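PDB 3WKY: prophenoloxidase b from Marsupenaeus japonicus, which is a hemolymph type 3 copper protein, the zymogen of a phenoloxidase that probably hydroxylates monophenols and oxidises o-diphenols at a dinuclear copper centre. Local coordinates for residues D257-H262 against A387-V392; Q269-R274 against S378-A383; V321-N326 against H405-T410. One frame throughout, in Å; residues are numbered along the deposited sequence.

Contact 1: residues D257-H262 against A387-V392; sequences DGYFPH and AVRDPV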
loop_
_atom_site.group_PDB
_atom_site.type_symbol
_atom_site.label_atom_id
_atom_site.label_comp_id
_atom_site.label_asym_id
_atom_site.label_seq_id
_atom_site.Cartn_x
_atom_site.Cartn_y
_atom_site.Cartn_z
ATOM N N ASP A 257 -18.993 -0.183 -4.776
ATOM C CA ASP A 257 -20.382 -0.162 -4.322
ATOM C C ASP A 257 -20.941 -1.552 -4.082
ATOM O O ASP A 257 -21.072 -2.353 -5.020
ATOM C CB ASP A 257 -21.258 0.580 -5.331
ATOM C CG ASP A 257 -20.795 1.995 -5.549
ATOM O OD1 ASP A 257 -20.564 2.698 -4.540
ATOM O OD2 ASP A 257 -20.631 2.390 -6.720
ATOM N N GLY A 258 -21.272 -1.829 -2.822
ATOM C CA GLY A 258 -21.891 -3.090 -2.474
ATOM C C GLY A 258 -23.377 -3.031 -2.800
ATOM O O GLY A 258 -23.857 -2.068 -3.418
ATOM N N TYR A 259 -24.106 -4.060 -2.389
ATOM C CA TYR A 259 -25.545 -4.109 -2.629
ATOM C C TYR A 259 -26.177 -5.070 -1.631
ATOM O O TYR A 259 -25.703 -6.186 -1.439
ATOM C CB TYR A 259 -25.845 -4.519 -4.082
ATOM C CG TYR A 259 -27.335 -4.598 -4.363
ATOM C CD1 TYR A 259 -28.146 -3.474 -4.221
ATOM C CD2 TYR A 259 -27.936 -5.807 -4.730
ATOM C CE1 TYR A 259 -29.516 -3.540 -4.443
ATOM C CE2 TYR A 259 -29.307 -5.877 -4.968
ATOM C CZ TYR A 259 -30.089 -4.747 -4.810
ATOM O OH TYR A 259 -31.454 -4.810 -5.028
ATOM N N PHE A 260 -27.224 -4.599 -0.968
ATOM C CA PHE A 260 -27.977 -5.408 -0.027
ATOM C C PHE A 260 -29.393 -5.564 -0.605
ATOM O O PHE A 260 -30.196 -4.634 -0.557
ATOM C CB PHE A 260 -28.010 -4.711 1.334
ATOM C CG PHE A 260 -26.662 -4.682 2.042
ATOM C CD1 PHE A 260 -25.616 -3.885 1.571
ATOM C CD2 PHE A 260 -26.453 -5.454 3.178
ATOM C CE1 PHE A 260 -24.373 -3.875 2.232
ATOM C CE2 PHE A 260 -25.223 -5.451 3.840
ATOM C CZ PHE A 260 -24.187 -4.666 3.376
ATOM N N PRO A 261 -29.689 -6.736 -1.170
ATOM C CA PRO A 261 -30.927 -6.905 -1.952
ATOM C C PRO A 261 -32.233 -6.857 -1.144
ATOM O O PRO A 261 -33.285 -6.514 -1.705
ATOM C CB PRO A 261 -30.747 -8.293 -2.599
ATOM C CG PRO A 261 -29.776 -9.014 -1.693
ATOM C CD PRO A 261 -28.820 -7.928 -1.226
ATOM N N HIS A 262 -32.167 -7.190 0.141
ATOM C CA HIS A 262 -33.367 -7.295 0.980
ATOM C C HIS A 262 -34.402 -8.256 0.385
ATOM O O HIS A 262 -35.585 -7.929 0.300
ATOM C CB HIS A 262 -33.971 -5.907 1.239
ATOM C CG HIS A 262 -33.087 -5.011 2.053
ATOM N ND1 HIS A 262 -32.126 -4.198 1.489
ATOM C CD2 HIS A 262 -33.001 -4.819 3.391
ATOM C CE1 HIS A 262 -31.496 -3.536 2.445
ATOM N NE2 HIS A 262 -32.012 -3.890 3.606
ATOM N N ALA A 387 -30.271 -10.568 -10.993
ATOM C CA ALA A 387 -28.941 -9.953 -11.148
ATOM C C ALA A 387 -28.977 -8.476 -11.527
ATOM O O ALA A 387 -28.149 -7.690 -11.060
ATOM C CB ALA A 387 -28.084 -10.738 -12.143
ATOM N N VAL A 388 -29.950 -8.085 -12.354
ATOM C CA VAL A 388 -30.061 -6.689 -12.804
ATOM C C VAL A 388 -30.257 -5.691 -11.643
ATOM O O VAL A 388 -29.871 -4.525 -11.747
ATOM C CB VAL A 388 -31.169 -6.561 -13.880
ATOM C CG1 VAL A 388 -31.441 -5.095 -14.261
ATOM C CG2 VAL A 388 -30.763 -7.355 -15.120
ATOM N N ARG A 389 -30.818 -6.154 -10.528
ATOM C CA ARG A 389 -30.982 -5.321 -9.331
ATOM C C ARG A 389 -29.670 -4.702 -8.835
ATOM O O ARG A 389 -29.663 -3.590 -8.308
ATOM C CB ARG A 389 -31.573 -6.144 -8.172
ATOM C CG ARG A 389 -33.001 -6.681 -8.410
ATOM C CD ARG A 389 -33.444 -7.575 -7.239
ATOM N NE ARG A 389 -33.476 -6.869 -5.955
ATOM C CZ ARG A 389 -34.569 -6.323 -5.418
ATOM N NH1 ARG A 389 -35.734 -6.367 -6.061
ATOM N NH2 ARG A 389 -34.496 -5.723 -4.239
ATOM N N ASP A 390 -28.573 -5.443 -8.979
ATOM C CA ASP A 390 -27.292 -5.079 -8.351
ATOM C C ASP A 390 -26.573 -4.055 -9.217
ATOM O O ASP A 390 -26.408 -4.276 -10.415
ATOM C CB ASP A 390 -26.437 -6.352 -8.213
ATOM C CG ASP A 390 -25.258 -6.195 -7.261
ATOM O OD1 ASP A 390 -24.622 -5.116 -7.237
ATOM O OD2 ASP A 390 -24.936 -7.184 -6.556
ATOM N N PRO A 391 -26.146 -2.913 -8.630
ATOM C CA PRO A 391 -25.392 -1.961 -9.465
ATOM C C PRO A 391 -24.177 -2.592 -10.152
ATOM O O PRO A 391 -23.794 -2.158 -11.245
ATOM C CB PRO A 391 -24.961 -0.864 -8.472
ATOM C CG PRO A 391 -25.100 -1.525 -7.075
ATOM C CD PRO A 391 -26.302 -2.431 -7.243
ATOM N N VAL A 392 -23.579 -3.608 -9.534
ATOM C CA VAL A 392 -22.410 -4.220 -10.151
ATOM C C VAL A 392 -22.762 -4.988 -11.425
ATOM O O VAL A 392 -21.886 -5.248 -12.250
ATOM C CB VAL A 392 -21.613 -5.113 -9.169
ATOM C CG1 VAL A 392 -22.188 -6.545 -9.120
ATOM C CG2 VAL A 392 -20.151 -5.153 -9.579
HETATM O O HOH W 1 -25.175 -8.058 -3.612
#
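Y259 and R389 meet in a buried polar and aromatic contact inside the copper-containing domain, where an irregular loop lies against the turn leading into helix 391-409. The Y259 ring swings out with CG anti to the backbone N (chi1 179°) and lies against the chain of the turn. D390 CA sits over one of its faces in a CH-pi contact, 4.0 Å from the ring centroid, and R389 O lies on that same face toward the rim; P261 N lies over the opposite face. P391 adds an apolar touch, its CD 3.7 Å from Y259 CD1. At the phenol end the R389 side chain crosses the tyrosine at about a right angle, its chain bent at chi3 (61°) so that two nitrogens reach the loop. R389 NE makes a weak, bent hydrogen bond to Y259 OH at 3.0 Å, and R389 NH2 a weak one to P261 O at 2.9 Å. The stronger partner of the phenol oxygen is E191, which hydrogen-bonds to it and also forms a long, weak ion pair with R389. D390 is the N-cap of the helix: its OD1 accepts from V392 N at 2.9 Å, from above the carboxylate plane, while OD2 forms a salt bridge with R274 and accepts a hydrogen bond from a water that also donates to Y259 O. The carboxylate is thus held at both oxygens. R389 also packs on N196 of helix 193-205, V388 reaches H199 of that helix, a residue of the dicopper pocket, and V392 rests on L364 of helix 356-365.

Contact 2: residues Q269-R274 against S378-A383; sequences QEWSSR and SGVMGA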
loop_
_atom_site.group_PDB
_atom_site.type_symbol
_atom_site.label_atom_id
_atom_site.label_comp_id
_atom_site.label_asym_id
_atom_site.label_seq_id
_atom_site.Cartn_x
_atom_site.Cartn_y
_atom_site.Cartn_z
ATOM N N GLN A 269 -34.760 -18.669 2.696
ATOM C CA GLN A 269 -33.346 -18.388 2.493
ATOM C C GLN A 269 -33.107 -16.947 2.028
ATOM O O GLN A 269 -33.378 -16.621 0.870
ATOM C CB GLN A 269 -32.799 -19.363 1.453
ATOM C CG GLN A 269 -32.844 -20.813 1.890
ATOM C CD GLN A 269 -31.468 -21.344 2.254
ATOM O OE1 GLN A 269 -30.641 -21.610 1.376
ATOM N NE2 GLN A 269 -31.212 -21.494 3.554
ATOM N N GLU A 270 -32.600 -16.097 2.925
ATOM C CA GLU A 270 -32.288 -14.708 2.573
ATOM C C GLU A 270 -31.058 -14.623 1.667
ATOM O O GLU A 270 -30.037 -15.241 1.966
ATOM C CB GLU A 270 -32.054 -13.869 3.831
ATOM C CG GLU A 270 -31.531 -12.469 3.513
ATOM C CD GLU A 270 -31.596 -11.502 4.682
ATOM O OE1 GLU A 270 -30.545 -10.901 5.012
ATOM O OE2 GLU A 270 -32.696 -11.321 5.252
ATOM N N TRP A 271 -31.156 -13.872 0.567
ATOM C CA TRP A 271 -30.050 -13.743 -0.368
ATOM C C TRP A 271 -28.882 -13.042 0.319
ATOM O O TRP A 271 -29.070 -12.076 1.068
ATOM C CB TRP A 271 -30.457 -12.921 -1.603
ATOM C CG TRP A 271 -31.442 -13.625 -2.511
ATOM C CD1 TRP A 271 -32.793 -13.743 -2.325
ATOM C CD2 TRP A 271 -31.145 -14.302 -3.746
ATOM N NE1 TRP A 271 -33.349 -14.462 -3.359
ATOM C CE2 TRP A 271 -32.365 -14.808 -4.248
ATOM C CE3 TRP A 271 -29.969 -14.519 -4.476
ATOM C CZ2 TRP A 271 -32.438 -15.528 -5.444
ATOM C CZ3 TRP A 271 -30.042 -15.242 -5.653
ATOM C CH2 TRP A 271 -31.273 -15.738 -6.129
ATOM N N SER A 272 -27.677 -13.508 0.024
ATOM C CA SER A 272 -26.473 -12.873 0.538
ATOM C C SER A 272 -26.344 -11.456 -0.004
ATOM O O SER A 272 -26.839 -11.142 -1.091
ATOM C CB SER A 272 -25.247 -13.696 0.159
ATOM O OG SER A 272 -25.277 -14.932 0.859
ATOM N N SER A 273 -25.689 -10.603 0.773
ATOM C CA SER A 273 -25.429 -9.228 0.367
ATOM C C SER A 273 -23.940 -9.085 0.060
ATOM O O SER A 273 -23.164 -10.029 0.229
ATOM C CB SER A 273 -25.809 -8.276 1.498
ATOM O OG SER A 273 -27.188 -8.379 1.826
ATOM N N ARG A 274 -23.537 -7.898 -0.369
ATOM C CA ARG A 274 -22.130 -7.635 -0.612
ATOM C C ARG A 274 -21.815 -6.267 -0.047
ATOM O O ARG A 274 -22.407 -5.279 -0.461
ATOM C CB ARG A 274 -21.808 -7.646 -2.112
ATOM C CG ARG A 274 -20.297 -7.474 -2.397
ATOM C CD ARG A 274 -19.993 -7.364 -3.898
ATOM N NE ARG A 274 -20.604 -6.157 -4.470
ATOM C CZ ARG A 274 -21.729 -6.126 -5.186
ATOM N NH1 ARG A 274 -22.394 -7.244 -5.461
ATOM N NH2 ARG A 274 -22.190 -4.961 -5.632
ATOM N N SER A 378 -25.782 -17.533 -2.205
ATOM C CA SER A 378 -25.192 -16.661 -3.223
ATOM C C SER A 378 -25.869 -15.289 -3.216
ATOM O O SER A 378 -26.985 -15.136 -2.704
ATOM C CB SER A 378 -25.321 -17.297 -4.604
ATOM O OG SER A 378 -25.100 -16.348 -5.642
ATOM N N GLY A 379 -25.191 -14.282 -3.760
ATOM C CA GLY A 379 -25.808 -12.973 -3.921
ATOM C C GLY A 379 -26.635 -12.963 -5.202
ATOM O O GLY A 379 -26.609 -13.941 -5.956
ATOM N N VAL A 380 -27.363 -11.874 -5.447
ATOM C CA VAL A 380 -28.290 -11.808 -6.586
ATOM C C VAL A 380 -27.643 -11.882 -7.972
ATOM O O VAL A 380 -28.322 -12.202 -8.958
ATOM C CB VAL A 380 -29.226 -10.579 -6.515
ATOM C CG1 VAL A 380 -30.113 -10.661 -5.273
ATOM C CG2 VAL A 380 -28.430 -9.253 -6.540
ATOM N N MET A 381 -26.344 -11.608 -8.069
ATOM C CA MET A 381 -25.656 -11.730 -9.366
ATOM C C MET A 381 -25.638 -13.170 -9.873
ATOM O O MET A 381 -25.388 -13.408 -11.052
ATOM C CB MET A 381 -24.219 -11.195 -9.292
ATOM C CG MET A 381 -24.143 -9.684 -9.421
ATOM S SD MET A 381 -24.580 -9.110 -11.091
ATOM C CE MET A 381 -23.094 -9.518 -12.001
ATOM N N GLY A 382 -25.910 -14.120 -8.978
ATOM C CA GLY A 382 -25.925 -15.530 -9.342
ATOM C C GLY A 382 -27.194 -16.026 -10.052
ATOM O O GLY A 382 -27.248 -17.185 -10.460
ATOM N N ALA A 383 -28.202 -15.168 -10.218
ATOM C CA ALA A 383 -29.488 -15.622 -10.784
ATOM C C ALA A 383 -30.023 -14.637 -11.809
ATOM O O ALA A 383 -29.968 -13.433 -11.579
ATOM C CB ALA A 383 -30.505 -15.809 -9.668
HETATM O O HOH W 2 -26.879 -9.844 -3.482
#
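W271 leans its indole against the turn of residues 378-383, and its six-membered ring does the touching. From CB, chi1 of -70° places CG anti to the carbonyl carbon, and the ring system then runs toward the opposing segment. At CD2, where the two rings fuse, V380 CG1 comes over one face, offset toward the rim, and it lies 3.9 Å from W271 CE3. The V380 and tryptophan side chains cross at about a right angle. W271 CE3 also has S378 O beside it at 3.5 Å. One atom further on, W271 CZ3 looks to G379 O, which lies at the ring edge near its plane, 3.7 Å away. At the far corner W271 CH2 ends against A383 CB at 3.6 Å. The residues so touched belong to a short 3-10 segment, 380-382, and its flanks, within the copper-containing domain. G379 O is gripped twice: G382 N bonds to it as part of the turn, and S378 OG donates to it in the carbonyl plane, on a lone pair. Beside the indole the two backbones also meet. S272 N donates to S378 O at 3.3 Å, from above the carbonyl plane, and G379 CA makes a CA-H...O contact to S272 O. S272 O also accepts from a water 2.7 Å away, which in turn accepts from V380 N and so bridges the segments. The hydroxyl of S272 turns to T377 O, just before the turn, and M381 O accepts from ND1 of H361, a residue of the dicopper pocket.

Contact 3: residues V321-N326 against H405-T410; sequences VRLTDN and HRYKLT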
loop_
_atom_site.group_PDB
_atom_site.type_symbol
_atom_site.label_atom_id
_atom_site.label_comp_id
_atom_site.label_asym_id
_atom_site.label_seq_id
_atom_site.Cartn_x
_atom_site.Cartn_y
_atom_site.Cartn_z
ATOM N N VAL A 321 -10.031 -19.329 -37.195
ATOM C CA VAL A 321 -11.341 -18.889 -37.657
ATOM C C VAL A 321 -11.330 -17.373 -37.793
ATOM O O VAL A 321 -11.145 -16.661 -36.802
ATOM C CB VAL A 321 -12.464 -19.277 -36.668
ATOM C CG1 VAL A 321 -13.828 -19.020 -37.306
ATOM C CG2 VAL A 321 -12.340 -20.735 -36.257
ATOM N N ARG A 322 -11.518 -16.871 -39.012
ATOM C CA ARG A 322 -11.533 -15.435 -39.236
ATOM C C ARG A 322 -12.707 -14.754 -38.538
ATOM O O ARG A 322 -13.819 -15.290 -38.515
ATOM C CB ARG A 322 -11.601 -15.139 -40.740
ATOM C CG ARG A 322 -11.832 -13.692 -41.074
ATOM C CD ARG A 322 -11.696 -13.423 -42.578
ATOM N NE ARG A 322 -12.920 -13.733 -43.309
ATOM C CZ ARG A 322 -13.190 -13.261 -44.523
ATOM N NH1 ARG A 322 -12.321 -12.462 -45.130
ATOM N NH2 ARG A 322 -14.327 -13.577 -45.121
ATOM N N LEU A 323 -12.452 -13.574 -37.970
ATOM C CA LEU A 323 -13.488 -12.728 -37.389
ATOM C C LEU A 323 -13.799 -11.583 -38.341
ATOM O O LEU A 323 -12.936 -10.753 -38.630
ATOM C CB LEU A 323 -13.013 -12.123 -36.055
ATOM C CG LEU A 323 -12.723 -13.102 -34.925
ATOM C CD1 LEU A 323 -12.181 -12.313 -33.709
ATOM C CD2 LEU A 323 -13.987 -13.869 -34.540
ATOM N N THR A 324 -15.031 -11.523 -38.834
ATOM C CA THR A 324 -15.413 -10.398 -39.693
ATOM C C THR A 324 -16.910 -10.142 -39.621
ATOM O O THR A 324 -17.694 -11.090 -39.537
ATOM C CB THR A 324 -14.980 -10.640 -41.175
ATOM O OG1 THR A 324 -15.329 -9.501 -41.968
ATOM C CG2 THR A 324 -15.662 -11.881 -41.759
ATOM N N ASP A 325 -17.309 -8.869 -39.630
ATOM C CA ASP A 325 -18.726 -8.539 -39.712
ATOM C C ASP A 325 -19.112 -8.209 -41.161
ATOM O O ASP A 325 -20.209 -7.711 -41.415
ATOM C CB ASP A 325 -19.102 -7.383 -38.777
ATOM C CG ASP A 325 -19.224 -7.818 -37.307
ATOM O OD1 ASP A 325 -18.871 -8.974 -36.984
ATOM O OD2 ASP A 325 -19.673 -6.996 -36.479
ATOM N N ASN A 326 -18.185 -8.478 -42.082
ATOM C CA ASN A 326 -18.457 -8.490 -43.532
ATOM C C ASN A 326 -18.283 -9.936 -44.027
ATOM O O ASN A 326 -17.372 -10.216 -44.806
ATOM C CB ASN A 326 -17.434 -7.634 -44.303
ATOM C CG ASN A 326 -17.608 -6.122 -44.111
ATOM O OD1 ASN A 326 -18.695 -5.615 -43.833
ATOM N ND2 ASN A 326 -16.512 -5.389 -44.308
ATOM N N HIS A 405 -17.204 -3.846 -28.054
ATOM C CA HIS A 405 -16.864 -2.606 -28.776
ATOM C C HIS A 405 -15.409 -2.671 -29.241
ATOM O O HIS A 405 -15.074 -2.192 -30.328
ATOM C CB HIS A 405 -17.105 -1.377 -27.880
ATOM C CG HIS A 405 -16.737 -0.072 -28.517
ATOM N ND1 HIS A 405 -17.399 0.433 -29.617
ATOM C CD2 HIS A 405 -15.784 0.839 -28.202
ATOM C CE1 HIS A 405 -16.866 1.594 -29.955
ATOM N NE2 HIS A 405 -15.891 1.867 -29.108
ATOM N N ARG A 406 -14.539 -3.270 -28.426
ATOM C CA ARG A 406 -13.158 -3.495 -28.850
ATOM C C ARG A 406 -13.151 -4.258 -30.165
ATOM O O ARG A 406 -12.413 -3.915 -31.099
ATOM C CB ARG A 406 -12.386 -4.306 -27.806
ATOM C CG ARG A 406 -10.891 -4.475 -28.124
ATOM C CD ARG A 406 -10.263 -5.518 -27.179
ATOM N NE ARG A 406 -8.808 -5.611 -27.331
ATOM C CZ ARG A 406 -7.932 -5.115 -26.457
ATOM N NH1 ARG A 406 -8.349 -4.487 -25.358
ATOM N NH2 ARG A 406 -6.632 -5.253 -26.682
ATOM N N TYR A 407 -13.979 -5.295 -30.241
ATOM C CA TYR A 407 -14.071 -6.049 -31.475
ATOM C C TYR A 407 -14.680 -5.176 -32.594
ATOM O O TYR A 407 -14.147 -5.132 -33.717
ATOM C CB TYR A 407 -14.849 -7.366 -31.304
ATOM C CG TYR A 407 -15.234 -7.871 -32.677
ATOM C CD1 TYR A 407 -14.291 -8.487 -33.495
ATOM C CD2 TYR A 407 -16.508 -7.639 -33.198
ATOM C CE1 TYR A 407 -14.630 -8.890 -34.802
ATOM C CE2 TYR A 407 -16.844 -8.040 -34.482
ATOM C CZ TYR A 407 -15.904 -8.663 -35.277
ATOM O OH TYR A 407 -16.238 -9.058 -36.567
ATOM N N LYS A 408 -15.778 -4.481 -32.305
ATOM C CA LYS A 408 -16.401 -3.661 -33.364
ATOM C C LYS A 408 -15.416 -2.672 -33.978
ATOM O O LYS A 408 -15.420 -2.452 -35.189
ATOM C CB LYS A 408 -17.643 -2.919 -32.860
ATOM C CG LYS A 408 -18.843 -3.821 -32.546
ATOM C CD LYS A 408 -19.450 -4.412 -33.832
ATOM C CE LYS A 408 -20.766 -5.152 -33.527
ATOM N NZ LYS A 408 -21.433 -5.616 -34.804
ATOM N N LEU A 409 -14.563 -2.078 -33.146
ATOM C CA LEU A 409 -13.598 -1.097 -33.645
ATOM C C LEU A 409 -12.568 -1.686 -34.619
ATOM O O LEU A 409 -11.948 -0.950 -35.400
ATOM C CB LEU A 409 -12.898 -0.383 -32.480
ATOM C CG LEU A 409 -13.753 0.610 -31.689
ATOM C CD1 LEU A 409 -12.927 1.267 -30.581
ATOM C CD2 LEU A 409 -14.391 1.671 -32.608
ATOM N N THR A 410 -12.381 -3.003 -34.593
ATOM C CA THR A 410 -11.441 -3.623 -35.530
ATOM C C THR A 410 -12.031 -3.731 -36.937
ATOM O O THR A 410 -11.322 -4.052 -37.885
ATOM C CB THR A 410 -11.006 -5.035 -35.107
ATOM O OG1 THR A 410 -12.146 -5.907 -35.085
ATOM C CG2 THR A 410 -10.333 -5.013 -33.721
#
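D325 meets Y407 and K408 through the two oxygens of one carboxylate, each used by a different residue of helix 391-409. Y407 CG stands anti to the backbone N (chi1 164°), which carries the ring off the helix toward the loop, and the phenol and the aspartate approach from opposite directions. Y407 OH donates to D325 OD1 at 2.7 Å. The carboxylate carbon lies in plane at the edge of the ring, yet the two flat groups are well turned from each other, and the hydroxyl reaches OD1 from well above the carboxylate plane, 69° out of it. K408 begins differently: CG is anti to the carbonyl carbon, and a bend at chi2 (-70°) turns the otherwise extended chain across the aspartate. K408 NZ meets D325 OD2 nearly head-on, in a salt bridge of 2.8 Å. NZ is shared with E637 in a second salt bridge, and D325 OD1 takes another bond from the backbone N of I335, so the acidic group is gripped by three donors and its negative charge is probably well stabilised. On the other flank of the ring L323 CB touches Y407 CE1 at 3.8 Å. An asparagine in place of D325 would probably leave K408 with E637 as its remaining acidic partner of these two, and could weaken the hold on the Y407 hydroxyl. Next to the aspartate, T324 OG1 accepts from N326 N at 3.0 Å, an ST turn. The contact joins the loop following strand 320-322 to the C-terminal part of helix 391-409, with Y407 and K408 packed on I335 of helix 334-343, and Y407 also on I308 of helix 294-310.

In the fold
From the N terminus, the long loop between helices 218-239 and 294-310 supplies the first segments of contacts 1 and 2. Contact 2 closes on residues 378-383 and lies within the larger loop that contact 1 closes at 387-392. The two touch through R274, whose backbone probably shares a hydrogen bond with that of Y259. Both also lie within reach of a second subunit. Contact 3 starts later, after strand 320-322, and ends at 405-410, so it crosses both; it ties the loop after that strand to the far part of helix 391-409. It shares this helix with contact 1, which meets the helix start, yet their centres are about 32 Å apart.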